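Local structure of protein Cdhr2 (Mus musculus, 5CYX) at residues 136-149 with 178-192. The protein probably joins neighbouring microvilli of the epithelial brush border through calcium-dependent heterophilic adhesion with CDHR5, and so controls microvillar packing. Sequence-based numbering, arbitrary orientation. Where two conformers were deposited one is given.
With CA (calcium ion), chain D.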
loop_
_atom_site.group_PDB
_atom_site.type_symbol
_atom_site.label_atom_id
_atom_site.label_comp_id
_atom_site.label_asym_id
_atom_site.label_seq_id
_atom_site.Cartn_x
_atom_site.Cartn_y
_atom_site.Cartn_z
ATOM N N THR A 136 20.075 1.715 11.295
ATOM C CA THR A 136 19.609 2.308 10.042
ATOM C C THR A 136 20.578 1.957 8.929
ATOM O O THR A 136 20.205 1.944 7.777
ATOM C CB THR A 136 19.433 3.837 10.114
ATOM O OG1 THR A 136 20.683 4.411 10.450
ATOM C CG2 THR A 136 18.385 4.202 11.261
ATOM N N ALA A 137 21.825 1.696 9.271
ATOM C CA ALA A 137 22.781 1.229 8.266
ATOM C C ALA A 137 22.405 -0.107 7.666
ATOM O O ALA A 137 22.974 -0.520 6.613
ATOM C CB ALA A 137 24.152 1.122 8.883
ATOM N N GLY A 138 21.539 -0.852 8.369
ATOM C CA GLY A 138 21.058 -2.128 7.888
ATOM C C GLY A 138 19.643 -2.155 7.354
ATOM O O GLY A 138 19.183 -3.177 6.898
ATOM N N LEU A 139 18.962 -1.025 7.377
ATOM C CA LEU A 139 17.534 -0.955 7.166
ATOM C C LEU A 139 17.309 -0.568 5.693
ATOM O O LEU A 139 17.607 0.603 5.268
ATOM C CB LEU A 139 16.956 0.130 8.081
ATOM C CG LEU A 139 15.435 0.226 8.154
ATOM C CD1 LEU A 139 14.841 -1.119 8.602
ATOM C CD2 LEU A 139 15.046 1.322 9.138
ATOM N N VAL A 140 16.753 -1.530 4.950
ATOM C CA VAL A 140 16.643 -1.465 3.517
ATOM C C VAL A 140 15.378 -0.728 3.023
ATOM O O VAL A 140 14.290 -0.939 3.541
ATOM C CB VAL A 140 16.745 -2.878 2.913
ATOM C CG1 VAL A 140 16.789 -2.790 1.399
ATOM C CG2 VAL A 140 18.015 -3.558 3.427
ATOM N N GLN A 141 15.560 0.187 2.070
ATOM C CA GLN A 141 14.477 0.862 1.368
ATOM C C GLN A 141 14.609 0.500 -0.097
ATOM O O GLN A 141 15.732 0.222 -0.560
ATOM C CB GLN A 141 14.599 2.395 1.503
ATOM C CG GLN A 141 14.954 2.881 2.902
ATOM C CD GLN A 141 14.570 4.343 3.152
ATOM O OE1 GLN A 141 15.014 4.975 4.136
ATOM N NE2 GLN A 141 13.715 4.882 2.296
ATOM N N TYR A 142 13.486 0.509 -0.812
ATOM C CA TYR A 142 13.433 0.183 -2.229
ATOM C C TYR A 142 12.987 1.326 -3.116
ATOM O O TYR A 142 12.161 2.129 -2.722
ATOM C CB TYR A 142 12.467 -0.970 -2.451
ATOM C CG TYR A 142 12.878 -2.188 -1.673
ATOM C CD1 TYR A 142 12.466 -2.363 -0.348
ATOM C CD2 TYR A 142 13.678 -3.176 -2.259
ATOM C CE1 TYR A 142 12.870 -3.487 0.370
ATOM C CE2 TYR A 142 14.081 -4.280 -1.554
ATOM C CZ TYR A 142 13.660 -4.459 -0.262
ATOM O OH TYR A 142 14.071 -5.571 0.427
ATOM N N PHE A 143 13.467 1.313 -4.356
ATOM C CA PHE A 143 13.171 2.377 -5.326
ATOM C C PHE A 143 13.013 1.806 -6.715
ATOM O O PHE A 143 13.767 0.899 -7.100
ATOM C CB PHE A 143 14.296 3.417 -5.393
ATOM C CG PHE A 143 14.618 3.993 -4.101
ATOM C CD1 PHE A 143 13.939 5.145 -3.641
ATOM C CD2 PHE A 143 15.555 3.386 -3.288
ATOM C CE1 PHE A 143 14.241 5.666 -2.391
ATOM C CE2 PHE A 143 15.838 3.886 -2.029
ATOM C CZ PHE A 143 15.176 5.048 -1.578
ATOM N N ILE A 144 12.028 2.332 -7.442
ATOM C CA ILE A 144 11.870 2.073 -8.846
ATOM C C ILE A 144 12.645 3.149 -9.578
ATOM O O ILE A 144 12.261 4.309 -9.518
ATOM C CB ILE A 144 10.394 2.080 -9.297
ATOM C CG1 ILE A 144 9.671 0.866 -8.696
ATOM C CG2 ILE A 144 10.296 2.029 -10.831
ATOM C CD1 ILE A 144 8.166 0.953 -8.832
ATOM N N GLU A 145 13.712 2.771 -10.257
ATOM C CA GLU A 145 14.564 3.730 -10.972
ATOM C C GLU A 145 14.024 4.092 -12.348
ATOM O O GLU A 145 13.974 5.266 -12.696
ATOM C CB GLU A 145 16.007 3.217 -11.095
ATOM C CG GLU A 145 16.782 3.214 -9.780
ATOM C CD GLU A 145 17.050 4.618 -9.247
ATOM O OE1 GLU A 145 17.928 5.330 -9.821
ATOM O OE2 GLU A 145 16.352 5.036 -8.274
ATOM N N LYS A 146 13.647 3.086 -13.122
ATOM C CA LYS A 146 13.163 3.295 -14.479
ATOM C C LYS A 146 12.103 2.280 -14.847
ATOM O O LYS A 146 12.121 1.143 -14.347
ATOM C CB LYS A 146 14.345 3.196 -15.482
ATOM C CG LYS A 146 14.012 3.794 -16.846
ATOM C CD LYS A 146 15.227 4.197 -17.695
ATOM C CE LYS A 146 16.100 5.274 -17.029
ATOM N NZ LYS A 146 15.385 6.537 -16.660
ATOM N N VAL A 147 11.184 2.683 -15.708
ATOM C CA VAL A 147 10.224 1.792 -16.339
ATOM C C VAL A 147 10.403 1.903 -17.871
ATOM O O VAL A 147 10.525 2.987 -18.390
ATOM C CB VAL A 147 8.807 2.130 -15.865
ATOM C CG1 VAL A 147 7.741 1.220 -16.452
ATOM C CG2 VAL A 147 8.747 2.036 -14.360
ATOM N N ILE A 148 10.487 0.771 -18.560
ATOM C CA ILE A 148 10.600 0.713 -20.024
ATOM C C ILE A 148 9.431 -0.128 -20.535
ATOM O O ILE A 148 9.217 -1.205 -20.005
ATOM C CB ILE A 148 11.921 0.040 -20.445
ATOM C CG1 ILE A 148 13.103 0.919 -20.011
ATOM C CG2 ILE A 148 11.976 -0.198 -21.974
ATOM C CD1 ILE A 148 14.470 0.367 -20.393
ATOM N N PRO A 149 8.655 0.322 -21.521
ATOM C CA PRO A 149 8.725 1.662 -22.128
ATOM C C PRO A 149 8.377 2.800 -21.159
ATOM O O PRO A 149 7.519 2.595 -20.278
ATOM C CB PRO A 149 7.655 1.592 -23.232
ATOM C CG PRO A 149 6.668 0.603 -22.702
ATOM C CD PRO A 149 7.490 -0.439 -22.003
ATOM N N SER A 178 0.611 -1.735 -23.230
ATOM C CA SER A 178 1.811 -2.480 -23.522
ATOM C C SER A 178 1.623 -3.918 -23.053
ATOM O O SER A 178 1.048 -4.156 -21.998
ATOM C CB SER A 178 3.023 -1.867 -22.818
ATOM O OG SER A 178 4.201 -2.604 -23.105
ATOM N N ALA A 179 2.161 -4.842 -23.834
ATOM C CA ALA A 179 2.229 -6.249 -23.472
ATOM C C ALA A 179 3.380 -6.559 -22.499
ATOM O O ALA A 179 3.443 -7.655 -21.947
ATOM C CB ALA A 179 2.393 -7.073 -24.744
ATOM N N PHE A 180 4.302 -5.613 -22.320
ATOM C CA PHE A 180 5.528 -5.860 -21.561
ATOM C C PHE A 180 6.034 -4.592 -20.874
ATOM O O PHE A 180 5.862 -3.475 -21.380
ATOM C CB PHE A 180 6.621 -6.447 -22.488
ATOM C CG PHE A 180 7.906 -6.848 -21.782
ATOM C CD1 PHE A 180 8.038 -8.094 -21.181
ATOM C CD2 PHE A 180 9.006 -5.990 -21.765
ATOM C CE1 PHE A 180 9.225 -8.463 -20.559
ATOM C CE2 PHE A 180 10.189 -6.353 -21.141
ATOM C CZ PHE A 180 10.298 -7.584 -20.534
ATOM N N TYR A 181 6.648 -4.785 -19.719
ATOM C CA TYR A 181 7.367 -3.749 -19.015
ATOM C C TYR A 181 8.629 -4.357 -18.419
ATOM O O TYR A 181 8.652 -5.517 -18.047
ATOM C CB TYR A 181 6.548 -3.087 -17.905
ATOM C CG TYR A 181 5.226 -2.482 -18.352
ATOM C CD1 TYR A 181 4.077 -3.251 -18.378
ATOM C CD2 TYR A 181 5.129 -1.128 -18.734
ATOM C CE1 TYR A 181 2.903 -2.747 -18.833
ATOM C CE2 TYR A 181 3.945 -0.594 -19.177
ATOM C CZ TYR A 181 2.837 -1.389 -19.218
ATOM O OH TYR A 181 1.643 -0.907 -19.645
ATOM N N GLN A 182 9.658 -3.538 -18.336
ATOM C CA GLN A 182 10.845 -3.838 -17.627
ATOM C C GLN A 182 11.092 -2.710 -16.641
ATOM O O GLN A 182 11.260 -1.552 -17.025
ATOM C CB GLN A 182 12.042 -3.939 -18.576
ATOM C CG GLN A 182 13.307 -4.350 -17.839
ATOM C CD GLN A 182 14.531 -4.225 -18.725
ATOM O OE1 GLN A 182 14.658 -4.969 -19.669
ATOM N NE2 GLN A 182 15.418 -3.293 -18.421
ATOM N N LEU A 183 11.180 -3.079 -15.382
ATOM C CA LEU A 183 11.412 -2.155 -14.302
ATOM C C LEU A 183 12.844 -2.340 -13.873
ATOM O O LEU A 183 13.291 -3.491 -13.703
ATOM C CB LEU A 183 10.513 -2.486 -13.119
ATOM C CG LEU A 183 9.038 -2.161 -13.123
ATOM C CD1 LEU A 183 8.271 -2.862 -14.209
ATOM C CD2 LEU A 183 8.484 -2.566 -11.766
ATOM N N GLU A 184 13.550 -1.231 -13.681
ATOM C CA GLU A 184 14.838 -1.229 -13.027
ATOM C C GLU A 184 14.665 -0.755 -11.574
ATOM O O GLU A 184 14.097 0.301 -11.365
ATOM C CB GLU A 184 15.787 -0.299 -13.766
ATOM C CG GLU A 184 17.073 -0.048 -13.028
ATOM C CD GLU A 184 18.038 0.813 -13.802
ATOM O OE1 GLU A 184 17.772 1.176 -14.971
ATOM O OE2 GLU A 184 19.112 1.064 -13.247
ATOM N N LEU A 185 15.204 -1.500 -10.601
ATOM C CA LEU A 185 15.118 -1.111 -9.163
ATOM C C LEU A 185 16.475 -0.976 -8.540
ATOM O O LEU A 185 17.484 -1.470 -9.078
ATOM C CB LEU A 185 14.377 -2.159 -8.324
ATOM C CG LEU A 185 13.274 -2.948 -8.973
ATOM C CD1 LEU A 185 12.743 -3.975 -7.959
ATOM C CD2 LEU A 185 12.153 -2.035 -9.402
ATOM N N LYS A 186 16.502 -0.308 -7.399
ATOM C CA LYS A 186 17.615 -0.452 -6.463
ATOM C C LYS A 186 17.135 -0.479 -5.011
ATOM O O LYS A 186 15.977 -0.214 -4.729
ATOM C CB LYS A 186 18.700 0.604 -6.653
ATOM C CG LYS A 186 18.223 2.024 -6.415
ATOM C CD LYS A 186 19.363 3.052 -6.415
ATOM C CE LYS A 186 18.818 4.387 -5.878
ATOM N NZ LYS A 186 19.713 5.569 -6.077
ATOM N N ALA A 187 18.042 -0.880 -4.135
ATOM C CA ALA A 187 17.797 -0.916 -2.717
ATOM C C ALA A 187 18.922 -0.135 -2.077
ATOM O O ALA A 187 20.066 -0.358 -2.436
ATOM C CB ALA A 187 17.757 -2.373 -2.204
ATOM N N CYS A 188 18.589 0.797 -1.182
ATOM C CA CYS A 188 19.584 1.481 -0.367
ATOM C C CYS A 188 19.314 1.218 1.102
ATOM O O CYS A 188 18.210 0.822 1.485
ATOM C CB CYS A 188 19.589 2.992 -0.629
ATOM S SG CYS A 188 19.748 3.398 -2.388
ATOM N N ASP A 189 20.320 1.429 1.933
ATOM C CA ASP A 189 20.076 1.407 3.338
ATOM C C ASP A 189 19.566 2.823 3.715
ATOM O O ASP A 189 19.476 3.743 2.857
ATOM C CB ASP A 189 21.293 0.911 4.145
ATOM C CG ASP A 189 22.548 1.706 3.895
ATOM O OD1 ASP A 189 22.440 2.923 3.684
ATOM O OD2 ASP A 189 23.660 1.100 3.873
ATOM N N SER A 190 19.312 3.002 4.984
ATOM C CA SER A 190 18.710 4.221 5.514
ATOM C C SER A 190 19.816 5.107 6.146
ATOM O O SER A 190 19.554 5.996 6.907
ATOM C CB SER A 190 17.619 3.850 6.536
ATOM O OG SER A 190 16.652 2.948 5.998
ATOM N N GLY A 191 21.082 4.866 5.786
ATOM C CA GLY A 191 22.186 5.683 6.235
ATOM C C GLY A 191 22.743 5.277 7.578
ATOM O O GLY A 191 22.138 4.493 8.361
ATOM N N GLY A 192 23.899 5.853 7.833
ATOM C CA GLY A 192 24.784 5.551 8.955
ATOM C C GLY A 192 26.068 6.379 8.746
ATOM O O GLY A 192 26.038 7.450 8.125
HETATM CA CA CA D . 24.605 -0.925 4.995
#
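Lys-186 and Phe-143 form a hydrogen-bonded pair of antiparallel strands 140-148 and 180-189, the outer strand and its neighbour in a four-stranded sheet of the second cadherin repeat. A classic beta bulge breaks the register: the backbone N of Glu-145 binds Glu-184 O at 2.7 Å, and Lys-146 N reaches the same oxygen weakly. On one face Lys-186 takes CG between its backbone N and carbonyl carbon (chi1 62°), then runs extended across the bent chain of Glu-145, CE lying 3.5 Å from Glu-145 OE2. Lys-186 NZ stays 4.1 Å from Glu-145 OE2, too far for a salt bridge between these opposite charges. Replacing Lys-186 by alanine would probably cost Glu-145 these contacts along the lysine chain and leave its carboxylate without the nearby positive charge. Next along, Cys-188 SG, disulfide-bonded to Cys-202, meets the Phe-143 ring obliquely at CE2 (4.0 Å). On the opposite face Ile-144 and Leu-185 lie side by side, Ile-144 CG1 to Leu-185 CD2 3.9 Å, both against Ile-160 of strand 158-160. At the calcium end, Ser-190 OG donates to Leu-139 O (2.6 Å) from above the carbonyl plane. Ala-137 O binds the linker calcium ion at 2.3 Å and Asp-189 OD2 at 2.5 Å, with Asn-99, Asn-101, Asp-131 and Asp-133 completing the site; the Asp-189 carboxylate also meets Gln-201, and its OD1 accepts Gly-191 N in an Asx turn.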